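PDB 3FEF: alpha-galacturonidase from Bacillus subtilis, which hydrolyses alpha-1,4-linked galacturonate oligomers, releasing alpha-D-galacturonate, with NAD(+) and manganese as cofactors. Local coordinates for residues I133-N144 / V159-C168; I189-N200 / K212-L220. All coordinates share one frame; numbering follows the deposited sequence.

Interaction 1: I133-N144 / V159-C168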
loop_
_atom_site.group_PDB
_atom_site.type_symbol
_atom_site.label_atom_id
_atom_site.label_comp_id
_atom_site.label_asym_id
_atom_site.label_seq_id
_atom_site.Cartn_x
_atom_site.Cartn_y
_atom_site.Cartn_z
ATOM N N ILE A 133 22.164 -16.930 -14.774
ATOM C CA ILE A 133 20.918 -17.662 -14.580
ATOM C C ILE A 133 19.852 -17.147 -15.540
ATOM O O ILE A 133 19.154 -17.928 -16.179
ATOM C CB ILE A 133 20.438 -17.521 -13.132
ATOM C CG1 ILE A 133 21.423 -18.224 -12.206
ATOM C CG2 ILE A 133 19.022 -18.069 -12.972
ATOM C CD1 ILE A 133 21.240 -17.871 -10.765
ATOM N N ARG A 134 19.721 -15.831 -15.646
ATOM C CA ARG A 134 18.788 -15.261 -16.623
ATOM C C ARG A 134 19.094 -15.746 -18.042
ATOM O O ARG A 134 18.188 -16.054 -18.809
ATOM C CB ARG A 134 18.871 -13.738 -16.638
ATOM C CG ARG A 134 17.837 -13.092 -17.573
ATOM C CD ARG A 134 17.994 -11.592 -17.590
ATOM N NE ARG A 134 19.286 -11.237 -18.166
ATOM C CZ ARG A 134 19.866 -10.048 -18.040
ATOM N NH1 ARG A 134 19.281 -9.094 -17.333
ATOM N NH2 ARG A 134 21.040 -9.819 -18.615
ATOM N N ASP A 135 20.374 -15.793 -18.389
ATOM C CA ASP A 135 20.762 -16.126 -19.752
ATOM C C ASP A 135 20.609 -17.625 -20.012
ATOM O O ASP A 135 20.077 -18.013 -21.026
ATOM C CB ASP A 135 22.201 -15.677 -20.037
ATOM C CG ASP A 135 22.365 -14.155 -20.023
ATOM O OD1 ASP A 135 21.370 -13.434 -20.233
ATOM O OD2 ASP A 135 23.500 -13.675 -19.799
ATOM N N TYR A 136 21.035 -18.470 -19.081
ATOM C CA TYR A 136 21.079 -19.912 -19.368
ATOM C C TYR A 136 20.069 -20.813 -18.676
ATOM O O TYR A 136 19.906 -21.945 -19.084
ATOM C CB TYR A 136 22.495 -20.443 -19.132
ATOM C CG TYR A 136 23.521 -19.547 -19.774
ATOM C CD1 TYR A 136 23.564 -19.402 -21.160
ATOM C CD2 TYR A 136 24.406 -18.806 -19.005
ATOM C CE1 TYR A 136 24.474 -18.568 -21.752
ATOM C CE2 TYR A 136 25.325 -17.962 -19.595
ATOM C CZ TYR A 136 25.351 -17.849 -20.974
ATOM O OH TYR A 136 26.257 -17.018 -21.583
ATOM N N ALA A 137 19.396 -20.340 -17.631
ATOM C CA ALA A 137 18.520 -21.225 -16.863
ATOM C C ALA A 137 17.418 -20.429 -16.191
ATOM O O ALA A 137 17.173 -20.567 -14.990
ATOM C CB ALA A 137 19.334 -21.991 -15.836
ATOM N N PRO A 138 16.765 -19.564 -16.970
ATOM C CA PRO A 138 15.741 -18.636 -16.507
ATOM C C PRO A 138 14.649 -19.296 -15.685
ATOM O O PRO A 138 14.052 -18.644 -14.839
ATOM C CB PRO A 138 15.154 -18.071 -17.813
ATOM C CG PRO A 138 15.827 -18.842 -18.944
ATOM C CD PRO A 138 17.116 -19.327 -18.379
ATOM N N GLU A 139 14.386 -20.573 -15.922
ATOM C CA GLU A 139 13.251 -21.211 -15.293
ATOM C C GLU A 139 13.658 -22.118 -14.133
ATOM O O GLU A 139 12.824 -22.762 -13.538
ATOM C CB GLU A 139 12.439 -22.010 -16.322
ATOM C CG GLU A 139 11.787 -21.178 -17.429
ATOM C CD GLU A 139 10.332 -20.835 -17.133
ATOM O OE1 GLU A 139 9.964 -20.699 -15.939
ATOM O OE2 GLU A 139 9.546 -20.704 -18.096
ATOM N N SER A 140 14.937 -22.173 -13.803
ATOM C CA SER A 140 15.355 -23.004 -12.674
ATOM C C SER A 140 14.966 -22.367 -11.343
ATOM O O SER A 140 14.765 -21.146 -11.257
ATOM C CB SER A 140 16.862 -23.203 -12.708
ATOM O OG SER A 140 17.508 -21.939 -12.807
ATOM N N TRP A 141 14.856 -23.192 -10.302
ATOM C CA TRP A 141 14.803 -22.672 -8.940
ATOM C C TRP A 141 16.213 -22.501 -8.404
ATOM O O TRP A 141 17.070 -23.353 -8.615
ATOM C CB TRP A 141 13.953 -23.570 -8.030
ATOM C CG TRP A 141 12.531 -23.279 -8.221
ATOM C CD1 TRP A 141 11.647 -23.907 -9.098
ATOM C CD2 TRP A 141 11.796 -22.239 -7.582
ATOM N NE1 TRP A 141 10.418 -23.306 -9.008
ATOM C CE2 TRP A 141 10.480 -22.286 -8.085
ATOM C CE3 TRP A 141 12.121 -21.278 -6.612
ATOM C CZ2 TRP A 141 9.485 -21.407 -7.649
ATOM C CZ3 TRP A 141 11.142 -20.401 -6.197
ATOM C CH2 TRP A 141 9.836 -20.474 -6.715
ATOM N N VAL A 142 16.447 -21.384 -7.725
ATOM C CA VAL A 142 17.770 -21.011 -7.211
ATOM C C VAL A 142 17.727 -21.065 -5.685
ATOM O O VAL A 142 16.878 -20.437 -5.070
ATOM C CB VAL A 142 18.118 -19.561 -7.639
ATOM C CG1 VAL A 142 19.526 -19.195 -7.213
ATOM C CG2 VAL A 142 17.963 -19.402 -9.149
ATOM N N ILE A 143 18.600 -21.848 -5.068
ATOM C CA ILE A 143 18.686 -21.833 -3.620
ATOM C C ILE A 143 20.000 -21.219 -3.183
ATOM O O ILE A 143 21.044 -21.785 -3.401
ATOM C CB ILE A 143 18.551 -23.251 -3.010
ATOM C CG1 ILE A 143 17.332 -23.974 -3.592
ATOM C CG2 ILE A 143 18.491 -23.166 -1.468
ATOM C CD1 ILE A 143 17.196 -25.412 -3.076
ATOM N N ASN A 144 19.940 -20.053 -2.552
ATOM C CA ASN A 144 21.148 -19.402 -2.070
ATOM C C ASN A 144 21.455 -19.725 -0.605
ATOM O O ASN A 144 20.594 -19.631 0.269
ATOM C CB ASN A 144 21.042 -17.881 -2.268
ATOM C CG ASN A 144 22.271 -17.142 -1.773
ATOM O OD1 ASN A 144 23.402 -17.568 -2.003
ATOM N ND2 ASN A 144 22.056 -16.034 -1.083
ATOM N N VAL A 159 18.558 -7.738 -10.172
ATOM C CA VAL A 159 19.216 -7.865 -11.458
ATOM C C VAL A 159 18.403 -8.738 -12.415
ATOM O O VAL A 159 18.417 -8.524 -13.629
ATOM C CB VAL A 159 20.641 -8.416 -11.294
ATOM C CG1 VAL A 159 21.311 -8.582 -12.652
ATOM C CG2 VAL A 159 21.442 -7.486 -10.389
ATOM N N PHE A 160 17.675 -9.704 -11.864
ATOM C CA PHE A 160 16.775 -10.556 -12.662
ATOM C C PHE A 160 15.435 -10.635 -11.938
ATOM O O PHE A 160 15.207 -11.562 -11.150
ATOM C CB PHE A 160 17.413 -11.938 -12.807
ATOM C CG PHE A 160 16.566 -12.954 -13.542
ATOM C CD1 PHE A 160 15.529 -12.559 -14.394
ATOM C CD2 PHE A 160 16.847 -14.305 -13.412
ATOM C CE1 PHE A 160 14.758 -13.493 -15.061
ATOM C CE2 PHE A 160 16.082 -15.258 -14.088
ATOM C CZ PHE A 160 15.032 -14.849 -14.922
ATOM N N PRO A 161 14.555 -9.639 -12.169
ATOM C CA PRO A 161 13.279 -9.556 -11.429
ATOM C C PRO A 161 12.451 -10.819 -11.513
ATOM O O PRO A 161 11.731 -11.142 -10.564
ATOM C CB PRO A 161 12.546 -8.377 -12.098
ATOM C CG PRO A 161 13.698 -7.458 -12.548
ATOM C CD PRO A 161 14.819 -8.422 -12.967
ATOM N N GLY A 162 12.550 -11.544 -12.625
ATOM C CA GLY A 162 11.760 -12.771 -12.780
ATOM C C GLY A 162 12.400 -14.025 -12.182
ATOM O O GLY A 162 11.851 -15.127 -12.281
ATOM N N ILE A 163 13.575 -13.878 -11.582
ATOM C CA ILE A 163 14.262 -15.042 -11.077
ATOM C C ILE A 163 13.391 -15.791 -10.044
ATOM O O ILE A 163 12.601 -15.187 -9.326
ATOM C CB ILE A 163 15.593 -14.638 -10.436
ATOM C CG1 ILE A 163 16.526 -15.848 -10.333
ATOM C CG2 ILE A 163 15.351 -13.988 -9.081
ATOM C CD1 ILE A 163 17.912 -15.517 -9.768
ATOM N N LYS A 164 13.564 -17.101 -9.967
ATOM C CA LYS A 164 12.916 -17.919 -8.953
ATOM C C LYS A 164 13.926 -18.347 -7.902
ATOM O O LYS A 164 14.531 -19.408 -8.016
ATOM C CB LYS A 164 12.286 -19.135 -9.607
ATOM C CG LYS A 164 11.120 -18.762 -10.482
ATOM C CD LYS A 164 11.053 -19.673 -11.719
ATOM C CE LYS A 164 10.209 -20.887 -11.464
ATOM N NZ LYS A 164 10.591 -21.915 -12.443
ATOM N N ALA A 165 14.101 -17.514 -6.880
ATOM C CA ALA A 165 15.149 -17.723 -5.899
ATOM C C ALA A 165 14.690 -17.667 -4.448
ATOM O O ALA A 165 13.903 -16.792 -4.048
ATOM C CB ALA A 165 16.288 -16.695 -6.108
ATOM N N ILE A 166 15.245 -18.575 -3.651
ATOM C CA ILE A 166 15.111 -18.476 -2.205
ATOM C C ILE A 166 16.483 -18.534 -1.555
ATOM O O ILE A 166 17.436 -19.043 -2.139
ATOM C CB ILE A 166 14.270 -19.595 -1.657
ATOM C CG1 ILE A 166 15.020 -20.928 -1.783
ATOM C CG2 ILE A 166 12.943 -19.680 -2.433
ATOM C CD1 ILE A 166 14.154 -22.130 -1.413
ATOM N N GLY A 167 16.572 -17.996 -0.348
ATOM C CA GLY A 167 17.737 -18.169 0.487
ATOM C C GLY A 167 17.400 -19.127 1.620
ATOM O O GLY A 167 16.294 -19.051 2.204
ATOM N N CYS A 168 18.352 -20.019 1.933
ATOM C CA CYS A 168 18.199 -21.009 3.005
ATOM C C CYS A 168 19.241 -20.890 4.101
ATOM O O CYS A 168 20.420 -20.679 3.845
ATOM C CB CYS A 168 18.267 -22.438 2.454
ATOM S SG CYS A 168 16.760 -22.889 1.644
HETATM O O HOH W 1 15.002 -18.592 -12.048
HETATM O O HOH W 2 11.948 -17.142 -14.198
#

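Interaction 2: I189-N200 / K212-L220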
loop_
_atom_site.group_PDB
_atom_site.type_symbol
_atom_site.label_atom_id
_atom_site.label_comp_id
_atom_site.label_asym_id
_atom_site.label_seq_id
_atom_site.Cartn_x
_atom_site.Cartn_y
_atom_site.Cartn_z
ATOM N N ILE A 189 8.168 -35.344 28.448
ATOM C CA ILE A 189 7.804 -36.136 27.270
ATOM C C ILE A 189 8.771 -35.992 26.097
ATOM O O ILE A 189 9.349 -34.930 25.873
ATOM C CB ILE A 189 6.373 -35.842 26.812
ATOM C CG1 ILE A 189 6.271 -34.452 26.188
ATOM C CG2 ILE A 189 5.413 -35.967 27.989
ATOM C CD1 ILE A 189 4.834 -33.986 26.009
ATOM N N GLU A 190 8.945 -37.082 25.360
ATOM C CA GLU A 190 9.806 -37.106 24.181
ATOM C C GLU A 190 9.262 -36.251 23.044
ATOM O O GLU A 190 8.063 -36.068 22.900
ATOM C CB GLU A 190 9.948 -38.538 23.678
ATOM C CG GLU A 190 10.551 -39.459 24.697
ATOM C CD GLU A 190 11.957 -39.055 25.048
ATOM O OE1 GLU A 190 12.836 -39.138 24.163
ATOM O OE2 GLU A 190 12.188 -38.655 26.206
ATOM N N VAL A 191 10.163 -35.725 22.231
ATOM C CA VAL A 191 9.778 -35.136 20.956
ATOM C C VAL A 191 10.605 -35.886 19.948
ATOM O O VAL A 191 11.821 -35.895 20.052
ATOM C CB VAL A 191 10.092 -33.640 20.883
ATOM C CG1 VAL A 191 9.918 -33.138 19.460
ATOM C CG2 VAL A 191 9.189 -32.866 21.832
ATOM N N PRO A 192 9.941 -36.556 18.988
ATOM C CA PRO A 192 10.613 -37.433 18.027
ATOM C C PRO A 192 11.434 -36.673 16.974
ATOM O O PRO A 192 12.475 -37.157 16.535
ATOM C CB PRO A 192 9.449 -38.191 17.357
ATOM C CG PRO A 192 8.167 -37.673 17.987
ATOM C CD PRO A 192 8.502 -36.408 18.701
ATOM N N ARG A 193 10.972 -35.492 16.575
ATOM C CA ARG A 193 11.660 -34.711 15.548
ATOM C C ARG A 193 11.536 -33.224 15.825
ATOM O O ARG A 193 10.478 -32.754 16.258
ATOM C CB ARG A 193 11.058 -35.005 14.174
ATOM C CG ARG A 193 11.587 -36.257 13.505
ATOM C CD ARG A 193 10.522 -36.891 12.616
ATOM N NE ARG A 193 9.278 -36.118 12.579
ATOM C CZ ARG A 193 8.831 -35.450 11.520
ATOM N NH1 ARG A 193 9.525 -35.434 10.392
ATOM N NH2 ARG A 193 7.683 -34.791 11.590
ATOM N N ARG A 194 12.606 -32.478 15.561
ATOM C CA ARG A 194 12.545 -31.030 15.722
ATOM C C ARG A 194 11.478 -30.440 14.800
ATOM O O ARG A 194 10.926 -29.384 15.089
ATOM C CB ARG A 194 13.918 -30.364 15.537
ATOM C CG ARG A 194 14.531 -30.491 14.143
ATOM C CD ARG A 194 14.422 -29.191 13.360
ATOM N NE ARG A 194 14.866 -29.359 11.978
ATOM C CZ ARG A 194 14.135 -29.056 10.910
ATOM N NH1 ARG A 194 12.923 -28.534 11.051
ATOM N NH2 ARG A 194 14.631 -29.245 9.697
ATOM N N GLU A 195 11.165 -31.146 13.717
ATOM C CA GLU A 195 10.054 -30.756 12.847
ATOM C C GLU A 195 8.751 -30.599 13.612
ATOM O O GLU A 195 7.956 -29.731 13.287
ATOM C CB GLU A 195 9.835 -31.787 11.737
ATOM C CG GLU A 195 10.902 -31.777 10.663
ATOM C CD GLU A 195 12.006 -32.826 10.868
ATOM O OE1 GLU A 195 12.303 -33.227 12.022
ATOM O OE2 GLU A 195 12.581 -33.245 9.845
ATOM N N ASP A 196 8.509 -31.459 14.602
ATOM C CA ASP A 196 7.261 -31.406 15.366
ATOM C C ASP A 196 7.115 -30.135 16.226
ATOM O O ASP A 196 6.066 -29.899 16.826
ATOM C CB ASP A 196 7.147 -32.622 16.274
ATOM C CG ASP A 196 7.091 -33.923 15.491
ATOM O OD1 ASP A 196 6.605 -33.893 14.330
ATOM O OD2 ASP A 196 7.536 -34.964 16.038
ATOM N N ILE A 197 8.173 -29.348 16.326
ATOM C CA ILE A 197 8.073 -28.070 17.003
ATOM C C ILE A 197 7.622 -27.101 15.937
ATOM O O ILE A 197 8.422 -26.654 15.128
ATOM C CB ILE A 197 9.416 -27.605 17.592
ATOM C CG1 ILE A 197 10.029 -28.731 18.431
ATOM C CG2 ILE A 197 9.206 -26.334 18.462
ATOM C CD1 ILE A 197 9.174 -29.050 19.662
ATOM N N ARG A 198 6.329 -26.822 15.917
ATOM C CA ARG A 198 5.733 -26.048 14.847
ATOM C C ARG A 198 5.794 -24.606 15.268
ATOM O O ARG A 198 5.155 -24.200 16.255
ATOM C CB ARG A 198 4.283 -26.476 14.649
ATOM C CG ARG A 198 4.146 -27.978 14.371
ATOM C CD ARG A 198 4.549 -28.325 12.943
ATOM N NE ARG A 198 4.695 -29.770 12.754
ATOM C CZ ARG A 198 5.131 -30.345 11.631
ATOM N NH1 ARG A 198 5.453 -29.602 10.576
ATOM N NH2 ARG A 198 5.249 -31.665 11.561
ATOM N N VAL A 199 6.583 -23.831 14.548
ATOM C CA VAL A 199 6.822 -22.479 14.982
ATOM C C VAL A 199 6.345 -21.484 13.935
ATOM O O VAL A 199 6.397 -21.756 12.725
ATOM C CB VAL A 199 8.334 -22.260 15.328
ATOM C CG1 VAL A 199 8.754 -23.127 16.511
ATOM C CG2 VAL A 199 9.226 -22.529 14.120
ATOM N N ASN A 200 5.866 -20.335 14.394
ATOM C CA ASN A 200 5.632 -19.221 13.502
ATOM C C ASN A 200 6.832 -18.299 13.571
ATOM O O ASN A 200 6.992 -17.535 14.526
ATOM C CB ASN A 200 4.350 -18.461 13.854
ATOM C CG ASN A 200 4.052 -17.341 12.860
ATOM O OD1 ASN A 200 3.915 -17.591 11.677
ATOM N ND2 ASN A 200 3.971 -16.109 13.338
ATOM N N LYS A 212 4.878 -17.533 17.838
ATOM C CA LYS A 212 3.957 -18.592 18.235
ATOM C C LYS A 212 4.672 -19.903 17.988
ATOM O O LYS A 212 5.440 -20.027 17.030
ATOM C CB LYS A 212 2.672 -18.588 17.396
ATOM C CG LYS A 212 1.940 -17.267 17.286
ATOM C CD LYS A 212 1.058 -17.289 16.027
ATOM C CE LYS A 212 0.259 -16.003 15.859
ATOM N NZ LYS A 212 -0.160 -15.778 14.432
ATOM N N ALA A 213 4.414 -20.875 18.852
ATOM C CA ALA A 213 5.078 -22.154 18.793
ATOM C C ALA A 213 4.273 -23.204 19.545
ATOM O O ALA A 213 3.643 -22.929 20.575
ATOM C CB ALA A 213 6.475 -22.034 19.381
ATOM N N SER A 214 4.275 -24.412 19.021
ATOM C CA SER A 214 3.535 -25.464 19.656
ATOM C C SER A 214 4.188 -26.804 19.412
ATOM O O SER A 214 4.916 -27.002 18.404
ATOM C CB SER A 214 2.103 -25.493 19.135
ATOM O OG SER A 214 2.079 -25.734 17.736
ATOM N N TYR A 215 3.937 -27.715 20.347
ATOM C CA TYR A 215 4.200 -29.131 20.126
ATOM C C TYR A 215 2.847 -29.826 20.286
ATOM O O TYR A 215 2.255 -29.799 21.372
ATOM C CB TYR A 215 5.233 -29.675 21.119
ATOM C CG TYR A 215 5.347 -31.177 21.022
ATOM C CD1 TYR A 215 5.797 -31.776 19.852
ATOM C CD2 TYR A 215 4.928 -31.999 22.066
ATOM C CE1 TYR A 215 5.860 -33.146 19.729
ATOM C CE2 TYR A 215 4.992 -33.386 21.961
ATOM C CZ TYR A 215 5.468 -33.943 20.788
ATOM O OH TYR A 215 5.543 -35.300 20.648
ATOM N N ARG A 216 2.307 -30.372 19.200
ATOM C CA ARG A 216 0.944 -30.900 19.245
ATOM C C ARG A 216 0.012 -29.844 19.811
ATOM O O ARG A 216 -0.039 -28.724 19.318
ATOM C CB ARG A 216 0.872 -32.128 20.158
ATOM C CG ARG A 216 2.025 -33.070 19.940
ATOM C CD ARG A 216 1.666 -34.157 18.993
ATOM N NE ARG A 216 1.538 -35.415 19.722
ATOM C CZ ARG A 216 2.319 -36.475 19.531
ATOM N NH1 ARG A 216 3.275 -36.445 18.604
ATOM N NH2 ARG A 216 2.131 -37.574 20.257
ATOM N N HIS A 217 -0.704 -30.204 20.867
ATOM C CA HIS A 217 -1.709 -29.319 21.441
ATOM C C HIS A 217 -1.140 -28.291 22.443
ATOM O O HIS A 217 -1.864 -27.450 22.942
ATOM C CB HIS A 217 -2.795 -30.156 22.105
ATOM C CG HIS A 217 -2.284 -31.034 23.203
ATOM N ND1 HIS A 217 -1.607 -32.214 22.960
ATOM C CD2 HIS A 217 -2.352 -30.908 24.551
ATOM C CE1 HIS A 217 -1.273 -32.771 24.113
ATOM N NE2 HIS A 217 -1.712 -31.998 25.092
ATOM N N ILE A 218 0.156 -28.347 22.715
ATOM C CA ILE A 218 0.732 -27.535 23.774
ATOM C C ILE A 218 1.348 -26.228 23.261
ATOM O O ILE A 218 2.112 -26.224 22.302
ATOM C CB ILE A 218 1.805 -28.342 24.546
ATOM C CG1 ILE A 218 1.168 -29.540 25.252
ATOM C CG2 ILE A 218 2.528 -27.458 25.537
ATOM C CD1 ILE A 218 2.071 -30.783 25.293
ATOM N N ASP A 219 1.006 -25.121 23.907
ATOM C CA ASP A 219 1.604 -23.831 23.592
ATOM C C ASP A 219 2.997 -23.737 24.214
ATOM O O ASP A 219 3.143 -23.879 25.420
ATOM C CB ASP A 219 0.729 -22.719 24.148
ATOM C CG ASP A 219 1.175 -21.351 23.690
ATOM O OD1 ASP A 219 2.331 -21.209 23.224
ATOM O OD2 ASP A 219 0.375 -20.405 23.828
ATOM N N LEU A 220 4.018 -23.497 23.397
ATOM C CA LEU A 220 5.379 -23.498 23.915
ATOM C C LEU A 220 5.802 -22.153 24.476
ATOM O O LEU A 220 6.806 -22.078 25.184
ATOM C CB LEU A 220 6.398 -23.984 22.866
ATOM C CG LEU A 220 6.129 -25.393 22.319
ATOM C CD1 LEU A 220 7.232 -25.848 21.367
ATOM C CD2 LEU A 220 5.972 -26.377 23.440
HETATM O O HOH W 3 3.561 -30.421 16.908
#

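Interaction 1: I133-N144 / V159-C168
Strands 141-144 and 164-167, joined through helix 149-159, form the last beta-alpha-beta unit of the Rossmann-type sheet, and Val142 and Asn144 bond in parallel register to Lys164, Ile166 and Cys168. Asn144 N meets Ile166 O at 2.7 Å, and Cys168 N returns to Asn144 O at 2.8 Å. On one face of the sheet, small Ala165 lets Val142 settle close, CB to CB 3.7 Å. At the strand entrance Lys164 lies across Trp141 at about a right angle: its CB sits over the six-membered ring, 3.6 Å from the centroid, and CE lies over the same face, near Trp141 NE1. Bends at chi2 and chi3 (145° and 90°) then carry Lys164 NZ to Glu139 O at 2.6 Å, above the carbonyl plane; Asn371 OD1 accepts from both NZ and Trp141 NE1. Replacing Trp141 by an alanine is likely to leave the lysine's aliphatic chain without its flat support and Asn371 OD1 with one donor fewer. Farther back, the Phe160 ring lies under Arg134, whose CB stands 3.9 Å from its centroid. Strand 78-81 pairs with 141-144 on the side away from 164-167, while Ile143 and Ile166 pack against helix 328-335 and Ala165 against helix 149-159.

Interaction 2: I189-N200 / K212-L220
Arg198 and Ser214 exchange backbone hydrogen bonds across an antiparallel beta hairpin made of strands 197-202 and 207-215: Arg198 N reaches Ser214 O at 2.9 Å, and Ser214 N returns to Arg198 O. Asn200 N adds a nearly straight bond to Lys212 O (2.7 Å, 176°). The tight part is apolar. Val199 CG1 touches the CB of Ala213, and Ile197 CG2 presses on Leu220 CD1 at 3.5 Å, branched and small residues filling a buried face that Leu221 of helix 220-231 helps to close. Tyr215 is the broad piece of this contact. Its chi1 of 171° turns the ring back under the loop that precedes the hairpin, CG lying opposite the backbone N, and there Val191 CG2 stands over its centre, 3.9 Å from the centroid. Arg216 CG lies over the opposite face, and Asp196 CB meets the edge in the ring plane, so this large flat residue is clasped between loop and turn.

The other side is polar and looser. Lys212, exposed, runs beside Asn200 in the same direction, their CB atoms 3.9 Å apart, while Asn200 OD1 accepts a hydrogen bond from Gln374 NE2 of the second subunit. Arg198 turns its guanidinium away from Ser214 to a salt bridge with Glu340 of that subunit; its length lets the charge reach across the interface, which the amide of Asn200 also bridges. At the type II' turn, which begins at Tyr215, a water takes over from direct strand pairing: it donates to Asp196 O and accepts from Arg216 N, each at 2.6 Å.

Overall arrangement
Interaction 1 closes before interaction 2 opens, and helix 171-187 lies between them in sequence. Their centres are 33 Å apart and their nearest atoms about 10 Å, without touching. They belong to different sheets: the first joins the last two strands of the parallel, Rossmann-type sheet, with 164-167 at its outer edge in this chain, whereas the second is a hairpin in an antiparallel sheet. Cys169, a ligand of the bound magnesium, directly follows interaction 1; another, His206, lies between the two segments of interaction 2, in the connection of the hairpin. Interaction 1 is buried within one subunit, while interaction 2 also faces a second subunit of the tetramer.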